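Local coordinates for protein vacuolar aminopeptidase 1 (Saccharomyces cerevisiae, PDB 5JH9) that removes amino acids, preferably neutral or hydrophobic ones, from peptide N-termini as a vacuolar zinc enzyme and is the major cargo of the cytoplasm-to-vacuole targeting pathway, at residues 113-118 / 312-317; 249-254 / 271-276; 336-341 / 355-360. The protein carries 1 engineered substitution. All coordinates share one frame; numbering follows the deposited sequence.

Contact 1 of 3, residues 113-118 / 312-317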
ATOM      1  N   LEU B 113     -32.143  42.919  -1.570  1.00 31.44           N
ATOM      2  CA  LEU B 113     -32.902  44.075  -1.079  1.00 31.37           C
ATOM      3  C   LEU B 113     -31.978  45.067  -0.382  1.00 31.11           C
ATOM      4  O   LEU B 113     -31.066  44.656   0.330  1.00 31.30           O
ATOM      5  CB  LEU B 113     -33.995  43.600  -0.112  1.00 31.69           C
ATOM      6  CG  LEU B 113     -34.889  44.652   0.574  1.00 31.78           C
ATOM      7  CD1 LEU B 113     -36.286  44.090   0.820  1.00 32.49           C
ATOM      8  CD2 LEU B 113     -34.296  45.172   1.881  1.00 31.57           C
ATOM      9  N   SER B 114     -32.224  46.363  -0.584  1.00 30.95           N
ATOM     10  CA  SER B 114     -31.494  47.427   0.099  1.00 30.87           C
ATOM     11  C   SER B 114     -32.497  48.440   0.650  1.00 31.05           C
ATOM     12  O   SER B 114     -33.227  49.050  -0.117  1.00 31.22           O
ATOM     13  CB  SER B 114     -30.528  48.115  -0.869  1.00 31.06           C
ATOM     14  OG  SER B 114     -29.838  49.184  -0.245  1.00 31.30           O
ATOM     15  N   ALA B 115     -32.548  48.583   1.974  1.00 31.16           N
ATOM     16  CA  ALA B 115     -33.360  49.612   2.634  1.00 31.46           C
ATOM     17  C   ALA B 115     -32.440  50.718   3.114  1.00 31.65           C
ATOM     18  O   ALA B 115     -31.321  50.446   3.544  1.00 31.48           O
ATOM     19  CB  ALA B 115     -34.120  49.020   3.809  1.00 31.77           C
ATOM     20  N   PHE B 116     -32.894  51.967   3.042  1.00 32.22           N
ATOM     21  CA  PHE B 116     -32.050  53.080   3.470  1.00 32.50           C
ATOM     22  C   PHE B 116     -32.798  54.312   3.950  1.00 32.82           C
ATOM     23  O   PHE B 116     -33.944  54.545   3.584  1.00 33.11           O
ATOM     24  CB  PHE B 116     -31.040  53.456   2.378  1.00 32.74           C
ATOM     25  CG  PHE B 116     -31.658  53.901   1.079  1.00 33.25           C
ATOM     26  CD1 PHE B 116     -32.054  52.968   0.125  1.00 33.20           C
ATOM     27  CD2 PHE B 116     -31.805  55.252   0.788  1.00 34.20           C
ATOM     28  CE1 PHE B 116     -32.602  53.373  -1.087  1.00 33.69           C
ATOM     29  CE2 PHE B 116     -32.350  55.667  -0.424  1.00 34.74           C
ATOM     30  CZ  PHE B 116     -32.740  54.722  -1.368  1.00 34.45           C
ATOM     31  N   ILE B 117     -32.110  55.081   4.790  1.00 33.02           N
ATOM     32  CA  ILE B 117     -32.639  56.293   5.402  1.00 33.75           C
ATOM     33  C   ILE B 117     -31.657  57.414   5.083  1.00 34.16           C
ATOM     34  O   ILE B 117     -30.487  57.344   5.466  1.00 33.86           O
ATOM     35  CB  ILE B 117     -32.783  56.167   6.937  1.00 33.94           C
ATOM     36  CG1 ILE B 117     -33.583  54.916   7.317  1.00 33.62           C
ATOM     37  CG2 ILE B 117     -33.468  57.411   7.504  1.00 34.95           C
ATOM     38  CD1 ILE B 117     -33.493  54.548   8.784  1.00 33.93           C
ATOM     39  N   LEU B 118     -32.144  58.442   4.395  1.00 34.85           N
ATOM     40  CA  LEU B 118     -31.307  59.541   3.930  1.00 35.62           C
ATOM     41  C   LEU B 118     -31.728  60.847   4.595  1.00 36.57           C
ATOM     42  O   LEU B 118     -32.879  61.263   4.475  1.00 37.29           O
ATOM     43  CB  LEU B 118     -31.414  59.653   2.411  1.00 35.92           C
ATOM     44  CG  LEU B 118     -30.615  60.762   1.722  1.00 37.11           C
ATOM     45  CD1 LEU B 118     -29.153  60.736   2.153  1.00 37.21           C
ATOM     46  CD2 LEU B 118     -30.742  60.618   0.213  1.00 37.24           C
ATOM     47  N   ALA B 312     -31.897  40.401  12.501  1.00 31.14           N
ATOM     48  CA  ALA B 312     -31.449  41.301  13.569  1.00 31.35           C
ATOM     49  C   ALA B 312     -31.070  42.693  13.063  1.00 31.50           C
ATOM     50  O   ALA B 312     -31.399  43.693  13.707  1.00 31.72           O
ATOM     51  CB  ALA B 312     -30.280  40.692  14.327  1.00 30.98           C
ATOM     52  N   ALA B 313     -30.381  42.750  11.924  1.00 31.31           N
ATOM     53  CA  ALA B 313     -29.991  44.024  11.303  1.00 31.73           C
ATOM     54  C   ALA B 313     -31.200  44.808  10.781  1.00 32.51           C
ATOM     55  O   ALA B 313     -31.300  46.020  10.995  1.00 32.76           O
ATOM     56  CB  ALA B 313     -28.987  43.789  10.181  1.00 31.38           C
ATOM     57  N   MET B 314     -32.115  44.121  10.098  1.00 33.00           N
ATOM     58  CA  MET B 314     -33.338  44.765   9.596  1.00 33.84           C
ATOM     59  C   MET B 314     -34.229  45.304  10.720  1.00 34.13           C
ATOM     60  O   MET B 314     -34.725  46.426  10.621  1.00 34.28           O
ATOM     61  CB  MET B 314     -34.152  43.818   8.705  1.00 34.36           C
ATOM     62  CG  MET B 314     -33.627  43.677   7.283  1.00 34.54           C
ATOM     63  SD  MET B 314     -33.609  45.207   6.313  1.00 35.63           S
ATOM     64  CE  MET B 314     -35.259  45.818   6.557  1.00 35.98           C
ATOM     65  N   ILE B 315     -34.419  44.516  11.776  1.00 33.90           N
ATOM     66  CA  ILE B 315     -35.228  44.954  12.924  1.00 34.30           C
ATOM     67  C   ILE B 315     -34.558  46.139  13.619  1.00 34.33           C
ATOM     68  O   ILE B 315     -35.235  47.083  14.012  1.00 34.60           O
ATOM     69  CB  ILE B 315     -35.490  43.810  13.944  1.00 34.21           C
ATOM     70  CG1 ILE B 315     -36.301  42.665  13.308  1.00 34.28           C
ATOM     71  CG2 ILE B 315     -36.199  44.329  15.199  1.00 34.67           C
ATOM     72  CD1 ILE B 315     -37.636  43.059  12.714  1.00 34.87           C
ATOM     73  N   ALA B 316     -33.236  46.080  13.765  1.00 34.08           N
ATOM     74  CA  ALA B 316     -32.476  47.206  14.301  1.00 34.38           C
ATOM     75  C   ALA B 316     -32.698  48.472  13.473  1.00 34.76           C
ATOM     76  O   ALA B 316     -32.953  49.529  14.037  1.00 35.11           O
ATOM     77  CB  ALA B 316     -30.998  46.873  14.374  1.00 33.91           C
ATOM     78  N   LEU B 317     -32.628  48.348  12.144  1.00 34.76           N
ATOM     79  CA  LEU B 317     -32.884  49.486  11.243  1.00 35.21           C
ATOM     80  C   LEU B 317     -34.277  50.083  11.457  1.00 36.17           C
ATOM     81  O   LEU B 317     -34.420  51.303  11.495  1.00 36.07           O
ATOM     82  CB  LEU B 317     -32.743  49.085   9.770  1.00 34.79           C
ATOM     83  CG  LEU B 317     -32.922  50.211   8.739  1.00 35.01           C
ATOM     84  CD1 LEU B 317     -31.757  51.189   8.818  1.00 34.87           C
ATOM     85  CD2 LEU B 317     -33.078  49.657   7.328  1.00 34.73           C
TER

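Contact 2 of 3, residues 249-254 / 271-276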
ATOM      1  N   LYS B 249     -52.051  20.017 -20.791  1.00 51.89           N
ATOM      2  CA  LYS B 249     -51.005  19.794 -21.805  1.00 52.28           C
ATOM      3  C   LYS B 249     -50.548  21.057 -22.550  1.00 52.55           C
ATOM      4  O   LYS B 249     -49.490  21.044 -23.178  1.00 52.48           O
ATOM      5  CB  LYS B 249     -51.461  18.748 -22.832  1.00 55.37           C
ATOM      6  CG  LYS B 249     -51.562  17.338 -22.279  1.00 55.79           C
ATOM      7  CD  LYS B 249     -52.056  16.366 -23.332  1.00 59.54           C
ATOM      8  CE  LYS B 249     -52.248  14.976 -22.754  1.00 60.84           C
ATOM      9  NZ  LYS B 249     -52.810  14.031 -23.758  1.00 65.12           N
ATOM     10  N   LYS B 250     -51.344  22.126 -22.505  1.00 53.42           N
ATOM     11  CA  LYS B 250     -50.943  23.426 -23.065  1.00 54.22           C
ATOM     12  C   LYS B 250     -49.921  24.189 -22.207  1.00 51.62           C
ATOM     13  O   LYS B 250     -49.361  25.184 -22.664  1.00 52.77           O
ATOM     14  CB  LYS B 250     -52.170  24.311 -23.318  1.00 56.81           C
ATOM     15  CG  LYS B 250     -53.113  23.766 -24.384  1.00 60.38           C
ATOM     16  CD  LYS B 250     -54.449  24.491 -24.383  1.00 63.03           C
ATOM     17  CE  LYS B 250     -55.467  23.786 -25.264  1.00 66.78           C
ATOM     18  NZ  LYS B 250     -56.852  24.246 -24.966  1.00 69.37           N
ATOM     19  N   SER B 251     -49.686  23.741 -20.973  1.00 48.80           N
ATOM     20  CA  SER B 251     -48.660  24.338 -20.111  1.00 46.67           C
ATOM     21  C   SER B 251     -47.253  24.148 -20.682  1.00 46.21           C
ATOM     22  O   SER B 251     -46.902  23.028 -21.059  1.00 46.25           O
ATOM     23  CB  SER B 251     -48.689  23.685 -18.727  1.00 44.55           C
ATOM     24  OG  SER B 251     -47.753  24.293 -17.856  1.00 43.22           O
ATOM     25  N   PRO B 252     -46.436  25.225 -20.724  1.00 46.09           N
ATOM     26  CA  PRO B 252     -44.999  25.081 -20.988  1.00 46.00           C
ATOM     27  C   PRO B 252     -44.275  24.069 -20.092  1.00 43.93           C
ATOM     28  O   PRO B 252     -43.310  23.446 -20.541  1.00 44.67           O
ATOM     29  CB  PRO B 252     -44.461  26.485 -20.724  1.00 46.71           C
ATOM     30  CG  PRO B 252     -45.581  27.380 -21.101  1.00 48.32           C
ATOM     31  CD  PRO B 252     -46.851  26.639 -20.784  1.00 47.48           C
ATOM     32  N   LEU B 253     -44.737  23.911 -18.849  1.00 41.89           N
ATOM     33  CA  LEU B 253     -44.133  22.981 -17.899  1.00 40.18           C
ATOM     34  C   LEU B 253     -44.666  21.552 -17.971  1.00 40.09           C
ATOM     35  O   LEU B 253     -44.200  20.694 -17.210  1.00 39.62           O
ATOM     36  CB  LEU B 253     -44.277  23.522 -16.469  1.00 38.93           C
ATOM     37  CG  LEU B 253     -43.567  24.848 -16.179  1.00 39.35           C
ATOM     38  CD1 LEU B 253     -43.710  25.201 -14.702  1.00 38.56           C
ATOM     39  CD2 LEU B 253     -42.096  24.797 -16.581  1.00 40.15           C
ATOM     40  N   PHE B 254     -45.620  21.273 -18.862  1.00 40.90           N
ATOM     41  CA  PHE B 254     -46.072  19.894 -19.060  1.00 41.52           C
ATOM     42  C   PHE B 254     -44.912  19.074 -19.614  1.00 42.16           C
ATOM     43  O   PHE B 254     -44.230  19.510 -20.542  1.00 42.84           O
ATOM     44  CB  PHE B 254     -47.276  19.801 -20.001  1.00 43.21           C
ATOM     45  CG  PHE B 254     -47.793  18.397 -20.168  1.00 44.76           C
ATOM     46  CD1 PHE B 254     -48.544  17.797 -19.161  1.00 44.67           C
ATOM     47  CD2 PHE B 254     -47.501  17.657 -21.313  1.00 46.81           C
ATOM     48  CE1 PHE B 254     -49.007  16.497 -19.298  1.00 46.57           C
ATOM     49  CE2 PHE B 254     -47.961  16.356 -21.454  1.00 48.72           C
ATOM     50  CZ  PHE B 254     -48.712  15.774 -20.443  1.00 48.61           C
ATOM     51  N   VAL B 271     -53.886  29.331  -9.496  1.00 42.09           N
ATOM     52  CA  VAL B 271     -53.852  29.455 -10.957  1.00 42.31           C
ATOM     53  C   VAL B 271     -54.069  28.084 -11.601  1.00 42.31           C
ATOM     54  O   VAL B 271     -54.124  27.066 -10.906  1.00 42.06           O
ATOM     55  CB  VAL B 271     -52.528  30.092 -11.467  1.00 41.88           C
ATOM     56  CG1 VAL B 271     -52.301  31.454 -10.821  1.00 41.93           C
ATOM     57  CG2 VAL B 271     -51.329  29.177 -11.232  1.00 41.12           C
ATOM     58  N   GLU B 272     -54.209  28.071 -12.924  1.00 42.55           N
ATOM     59  CA  GLU B 272     -54.393  26.832 -13.681  1.00 42.54           C
ATOM     60  C   GLU B 272     -53.031  26.282 -14.078  1.00 41.45           C
ATOM     61  O   GLU B 272     -52.079  27.045 -14.270  1.00 40.77           O
ATOM     62  CB  GLU B 272     -55.221  27.071 -14.950  1.00 43.51           C
ATOM     63  CG  GLU B 272     -56.539  27.810 -14.752  1.00 44.65           C
ATOM     64  CD  GLU B 272     -57.523  27.089 -13.846  1.00 45.24           C
ATOM     65  OE1 GLU B 272     -57.494  25.841 -13.765  1.00 45.02           O
ATOM     66  OE2 GLU B 272     -58.350  27.787 -13.220  1.00 46.47           O
ATOM     67  N   VAL B 273     -52.959  24.959 -14.223  1.00 40.89           N
ATOM     68  CA  VAL B 273     -51.750  24.276 -14.693  1.00 40.11           C
ATOM     69  C   VAL B 273     -51.300  24.844 -16.050  1.00 40.13           C
ATOM     70  O   VAL B 273     -50.111  25.093 -16.250  1.00 39.69           O
ATOM     71  CB  VAL B 273     -51.964  22.739 -14.786  1.00 39.99           C
ATOM     72  CG1 VAL B 273     -50.826  22.048 -15.541  1.00 39.52           C
ATOM     73  CG2 VAL B 273     -52.117  22.130 -13.395  1.00 39.78           C
ATOM     74  N   SER B 274     -52.257  25.066 -16.954  1.00 40.60           N
ATOM     75  CA  SER B 274     -51.993  25.641 -18.285  1.00 40.86           C
ATOM     76  C   SER B 274     -51.294  27.008 -18.241  1.00 40.67           C
ATOM     77  O   SER B 274     -50.548  27.357 -19.161  1.00 40.60           O
ATOM     78  CB  SER B 274     -53.300  25.772 -19.080  1.00 41.63           C
ATOM     79  OG  SER B 274     -54.182  26.710 -18.488  1.00 42.09           O
ATOM     80  N   GLU B 275     -51.551  27.767 -17.180  1.00 40.44           N
ATOM     81  CA  GLU B 275     -50.966  29.092 -16.986  1.00 40.42           C
ATOM     82  C   GLU B 275     -49.512  29.099 -16.462  1.00 39.58           C
ATOM     83  O   GLU B 275     -48.852  30.128 -16.540  1.00 39.63           O
ATOM     84  CB  GLU B 275     -51.880  29.934 -16.080  1.00 40.75           C
ATOM     85  CG  GLU B 275     -53.272  30.145 -16.677  1.00 41.63           C
ATOM     86  CD  GLU B 275     -54.258  30.851 -15.755  1.00 42.11           C
ATOM     87  OE1 GLU B 275     -54.268  30.589 -14.531  1.00 41.71           O
ATOM     88  OE2 GLU B 275     -55.055  31.659 -16.274  1.00 42.91           O
ATOM     89  N   LEU B 276     -49.009  27.972 -15.958  1.00 39.00           N
ATOM     90  CA  LEU B 276     -47.643  27.909 -15.400  1.00 38.41           C
ATOM     91  C   LEU B 276     -46.573  28.016 -16.491  1.00 38.20           C
ATOM     92  O   LEU B 276     -46.582  27.251 -17.456  1.00 38.21           O
ATOM     93  CB  LEU B 276     -47.431  26.619 -14.604  1.00 38.04           C
ATOM     94  CG  LEU B 276     -48.349  26.372 -13.405  1.00 38.16           C
ATOM     95  CD1 LEU B 276     -48.103  24.979 -12.848  1.00 37.85           C
ATOM     96  CD2 LEU B 276     -48.160  27.436 -12.334  1.00 38.13           C
TER

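Contact 3 of 3, residues 336-341 / 355-360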
ATOM      1  N   THR B 336     -28.391  46.313   3.537  1.00 29.29           N
ATOM      2  CA  THR B 336     -28.473  45.707   2.221  1.00 29.31           C
ATOM      3  C   THR B 336     -28.324  44.184   2.363  1.00 29.06           C
ATOM      4  O   THR B 336     -27.372  43.703   2.974  1.00 28.53           O
ATOM      5  CB  THR B 336     -27.407  46.293   1.286  1.00 29.05           C
ATOM      6  OG1 THR B 336     -27.557  47.724   1.231  1.00 29.54           O
ATOM      7  CG2 THR B 336     -27.540  45.721  -0.120  1.00 29.19           C
ATOM      8  N   LEU B 337     -29.280  43.453   1.792  1.00 29.45           N
ATOM      9  CA  LEU B 337     -29.382  42.003   1.906  1.00 29.45           C
ATOM     10  C   LEU B 337     -29.094  41.360   0.548  1.00 29.38           C
ATOM     11  O   LEU B 337     -29.772  41.651  -0.433  1.00 29.76           O
ATOM     12  CB  LEU B 337     -30.788  41.623   2.388  1.00 30.20           C
ATOM     13  CG  LEU B 337     -31.252  42.310   3.680  1.00 30.53           C
ATOM     14  CD1 LEU B 337     -32.690  41.944   4.034  1.00 31.37           C
ATOM     15  CD2 LEU B 337     -30.312  41.965   4.828  1.00 30.08           C
ATOM     16  N   TYR B 338     -28.086  40.494   0.500  1.00 28.98           N
ATOM     17  CA  TYR B 338     -27.630  39.864  -0.746  1.00 28.98           C
ATOM     18  C   TYR B 338     -28.055  38.403  -0.910  1.00 29.09           C
ATOM     19  O   TYR B 338     -28.313  37.696   0.062  1.00 28.84           O
ATOM     20  CB  TYR B 338     -26.113  39.946  -0.826  1.00 28.57           C
ATOM     21  CG  TYR B 338     -25.577  41.358  -0.845  1.00 28.66           C
ATOM     22  CD1 TYR B 338     -25.594  42.106  -2.017  1.00 28.94           C
ATOM     23  CD2 TYR B 338     -25.035  41.940   0.303  1.00 28.41           C
ATOM     24  CE1 TYR B 338     -25.090  43.396  -2.049  1.00 29.07           C
ATOM     25  CE2 TYR B 338     -24.528  43.228   0.279  1.00 28.55           C
ATOM     26  CZ  TYR B 338     -24.552  43.949  -0.901  1.00 28.81           C
ATOM     27  OH  TYR B 338     -24.047  45.223  -0.947  1.00 28.97           O
ATOM     28  N   ASP B 339     -28.108  37.970  -2.169  1.00 29.31           N
ATOM     29  CA  ASP B 339     -28.361  36.581  -2.539  1.00 29.46           C
ATOM     30  C   ASP B 339     -27.005  35.958  -2.903  1.00 28.91           C
ATOM     31  O   ASP B 339     -25.994  36.658  -2.970  1.00 28.47           O
ATOM     32  CB  ASP B 339     -29.327  36.557  -3.732  1.00 30.33           C
ATOM     33  CG  ASP B 339     -29.926  35.177  -4.017  1.00 31.03           C
ATOM     34  OD1 ASP B 339     -29.686  34.211  -3.259  1.00 30.81           O
ATOM     35  OD2 ASP B 339     -30.652  35.062  -5.032  1.00 31.90           O
ATOM     36  N   ASN B 340     -26.975  34.640  -3.083  1.00 28.91           N
ATOM     37  CA  ASN B 340     -25.827  33.933  -3.657  1.00 28.58           C
ATOM     38  C   ASN B 340     -24.472  34.083  -2.939  1.00 27.88           C
ATOM     39  O   ASN B 340     -23.414  33.878  -3.558  1.00 27.81           O
ATOM     40  CB  ASN B 340     -25.688  34.302  -5.145  1.00 28.97           C
ATOM     41  CG  ASN B 340     -26.934  33.979  -5.953  1.00 29.73           C
ATOM     42  OD1 ASN B 340     -27.276  34.703  -6.880  1.00 30.24           O
ATOM     43  ND2 ASN B 340     -27.610  32.891  -5.609  1.00 29.98           N
ATOM     44  N   GLU B 341     -24.493  34.414  -1.650  1.00 27.36           N
ATOM     45  CA  GLU B 341     -23.262  34.487  -0.866  1.00 26.84           C
ATOM     46  C   GLU B 341     -22.679  33.099  -0.641  1.00 26.78           C
ATOM     47  O   GLU B 341     -21.460  32.940  -0.598  1.00 26.47           O
ATOM     48  CB  GLU B 341     -23.504  35.191   0.472  1.00 26.62           C
ATOM     49  CG  GLU B 341     -22.249  35.416   1.318  1.00 26.29           C
ATOM     50  CD  GLU B 341     -21.874  34.232   2.214  1.00 26.36           C
ATOM     51  OE1 GLU B 341     -22.636  33.244   2.265  1.00 26.61           O
ATOM     52  OE2 GLU B 341     -20.809  34.286   2.874  1.00 26.22           O
ATOM     53  N   LEU B 355     -25.328  46.212  -5.542  1.00 30.38           N
ATOM     54  CA  LEU B 355     -26.579  46.916  -5.190  1.00 31.02           C
ATOM     55  C   LEU B 355     -26.342  48.074  -4.215  1.00 30.91           C
ATOM     56  O   LEU B 355     -26.931  49.141  -4.384  1.00 31.17           O
ATOM     57  CB  LEU B 355     -27.671  45.981  -4.636  1.00 31.27           C
ATOM     58  CG  LEU B 355     -29.037  46.653  -4.372  1.00 31.95           C
ATOM     59  CD1 LEU B 355     -29.596  47.285  -5.640  1.00 32.64           C
ATOM     60  CD2 LEU B 355     -30.052  45.685  -3.775  1.00 32.31           C
ATOM     61  N   LEU B 356     -25.495  47.852  -3.209  1.00 30.50           N
ATOM     62  CA  LEU B 356     -25.125  48.899  -2.246  1.00 30.50           C
ATOM     63  C   LEU B 356     -24.581  50.149  -2.935  1.00 30.96           C
ATOM     64  O   LEU B 356     -25.082  51.260  -2.715  1.00 31.18           O
ATOM     65  CB  LEU B 356     -24.090  48.379  -1.239  1.00 29.95           C
ATOM     66  CG  LEU B 356     -23.479  49.392  -0.258  1.00 29.82           C
ATOM     67  CD1 LEU B 356     -24.550  49.968   0.654  1.00 30.07           C
ATOM     68  CD2 LEU B 356     -22.358  48.764   0.553  1.00 29.48           C
ATOM     69  N   GLU B 357     -23.570  49.946  -3.776  1.00 31.11           N
ATOM     70  CA  GLU B 357     -22.881  51.044  -4.462  1.00 31.62           C
ATOM     71  C   GLU B 357     -23.843  51.804  -5.368  1.00 32.46           C
ATOM     72  O   GLU B 357     -23.811  53.040  -5.429  1.00 32.60           O
ATOM     73  CB  GLU B 357     -21.695  50.541  -5.296  1.00 31.56           C
ATOM     74  CG  GLU B 357     -20.614  49.800  -4.521  1.00 31.15           C
ATOM     75  CD  GLU B 357     -20.836  48.297  -4.485  1.00 30.96           C
ATOM     76  OE1 GLU B 357     -21.783  47.853  -3.795  1.00 30.81           O
ATOM     77  OE2 GLU B 357     -20.085  47.563  -5.154  1.00 30.99           O
ATOM     78  N   SER B 358     -24.681  51.043  -6.075  1.00 33.04           N
ATOM     79  CA  SER B 358     -25.728  51.584  -6.935  1.00 34.10           C
ATOM     80  C   SER B 358     -26.725  52.445  -6.156  1.00 34.36           C
ATOM     81  O   SER B 358     -27.035  53.560  -6.574  1.00 34.66           O
ATOM     82  CB  SER B 358     -26.466  50.448  -7.653  1.00 34.70           C
ATOM     83  OG  SER B 358     -27.507  50.955  -8.475  1.00 36.04           O
ATOM     84  N   VAL B 359     -27.211  51.928  -5.029  1.00 33.96           N
ATOM     85  CA  VAL B 359     -28.165  52.654  -4.185  1.00 34.26           C
ATOM     86  C   VAL B 359     -27.571  53.973  -3.678  1.00 34.25           C
ATOM     87  O   VAL B 359     -28.243  55.004  -3.708  1.00 34.75           O
ATOM     88  CB  VAL B 359     -28.656  51.779  -2.996  1.00 33.95           C
ATOM     89  CG1 VAL B 359     -29.336  52.601  -1.913  1.00 34.25           C
ATOM     90  CG2 VAL B 359     -29.601  50.693  -3.492  1.00 34.35           C
ATOM     91  N   VAL B 360     -26.323  53.934  -3.219  1.00 33.81           N
ATOM     92  CA  VAL B 360     -25.664  55.127  -2.677  1.00 34.06           C
ATOM     93  C   VAL B 360     -25.414  56.158  -3.786  1.00 34.58           C
ATOM     94  O   VAL B 360     -25.641  57.349  -3.567  1.00 34.85           O
ATOM     95  CB  VAL B 360     -24.367  54.764  -1.905  1.00 33.55           C
ATOM     96  CG1 VAL B 360     -23.560  56.003  -1.532  1.00 33.71           C
ATOM     97  CG2 VAL B 360     -24.716  53.972  -0.647  1.00 33.25           C
TER
HETATM   98  O   HOH W   1     -22.957  45.397  -3.298  1.00 27.49           O

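Contact 1 of 3, residues 113-118 / 312-317
Met314 and Leu317, one helical turn apart, are the two residues of 312-317 that reach strand 113-118, and they meet Leu113, Ala115 and Ile117, which lie on one face of that strand. At Met314 the chain is curled: all three torsions lie near -60°, which folds the thioether back toward the sheet although the CB itself starts off along its flank. The sulfur SD then sits 4.5 Å from CD2 of Leu113, and the terminal methyl CE comes within 4.4 Å of CB of Ala115; these are longer contacts than those of Leu317. The same side chain also touches Val335 of the adjacent strand 332-338, bridging two strands. This is a helix laid on a beta-sheet, as in the alpha/beta/alpha catalytic domain of the zinc exopeptidases: the two short axes approach to 10.4 Å at an angle of 26°, nearly along each other, and apolar contacts alone link the segments. All five of the touching residues are buried. The zinc ligand Asp305 lies in the first turn of helix 304-322, the helix to which 312-317 belongs. At Leu317, CG stands anti to the backbone N (chi1 -177°), which projects the forked end at the sheet. One prong, CD2, rests on CB of Ala115 at 3.7 Å, so that the single methyl of the alanine meets both helix residues; the other, CD1, meets CD1 of Ile117 at 3.8 Å. Ile117 and Leu317 run past one another in opposite senses, the isoleucine reaching out with its CG1-CD1 arm, while Phe503 of helix 491-510 packs against Leu317 as well.

Contact 2 of 3, residues 249-254 / 271-276
Ser251 OG donates to the carbonyl oxygen of Val273 at 3.0 Å, the one hydrogen bond across this contact. The hydroxyl comes in tilted 33° from the carbonyl plane, and Leu276 N reaches the same oxygen from the opposite face at 3.1 Å, so Val273 O is gripped twice. With OG anti to its own backbone N (chi1 -177°), the hydroxyl also accepts from Leu253 N at 3.2 Å, forming an ST turn; a type I turn from Ser251 to Phe254 shares the corner. Without the hydroxyl, as with an alanine here, Val273 O is likely to lose one of its two donors and Leu253 N its side-chain acceptor, weakening the link between the two segments. Beside it, CD of Pro252 packs 3.4 Å from Leu276 O, and CD1 of Leu253 touches CB of Leu276, the two leucines crossing near a right angle. Further out, Ser274 OG binds Asp247, while Pro252 packs on Arg437 of a neighbouring subunit. The two segments bracket helix 259-269, whose Leu262 lies against both Leu253 and Leu276; beyond it the chain enters strand 276-285, and Leu276 also meets Leu181 of strand 175-184, its partner in the six-stranded antiparallel sheet.

Contact 3 of 3, residues 336-341 / 355-360
Tyr338 points its hydroxyl at the first turn of helix 355-360, where CB of Leu356 lies at the ring edge, near its plane, only 3.2 Å from OH. That is a snug approach of a carbon to an oxygen. Leu355 stands differently: its CB meets CE1 obliquely at 4.5 Å. The ring is carried there with CG beside the backbone N (chi1 -61°), and its phenol donates to a water 2.6 Å from OH. The water in turn donates to OE1 of Glu357 at 2.8 Å, a water-mediated link between strand and helix; the other carboxylate oxygen, OE2, is held by Gln465. Two residues back, Thr336 crosses Leu356 at about a right angle, with OG1 3.8 Å from CD1 of the leucine. This hydroxyl is bonded to Ser114, while the methyl CG2 faces CD2 of Leu355. Past Tyr338 the strand gives way to a loop carrying Glu341, which belongs to the site of both zinc ions in a structure of this protein and by similarity contacts the substrate; the tyrosine side chain lies about 5 Å from that of the zinc ligand His134. Helix 355-360 runs roughly antiparallel to strand 336-338, at 148°, with strand 332-338 between strands 112-118 and 129-134, and Leu356 wedged against Val130 of the latter and Trp378 of helix 374-379.

How the contacts relate
Contacts 1 and 3 share one sheet, their centres about 12 Å apart. Strands 112-118 and 332-338 are neighbours in it, joined by a probable bond from Leu337 N to Leu113 O, and the strand of contact 1 lies between two helices: 304-322 covers one face, while Val359 of helix 355-368 touches Ser114 and Phe116 on the other. Contact 2 sits apart, its centre 38 Å from that of contact 1 and 34 Å from that of contact 3, beside the antiparallel six-stranded sheet. Along the chain it falls between the two segments of contact 1, and contact 3 follows. The sheet of the catalytic domain is thus assembled from chain on both sides of that excursion.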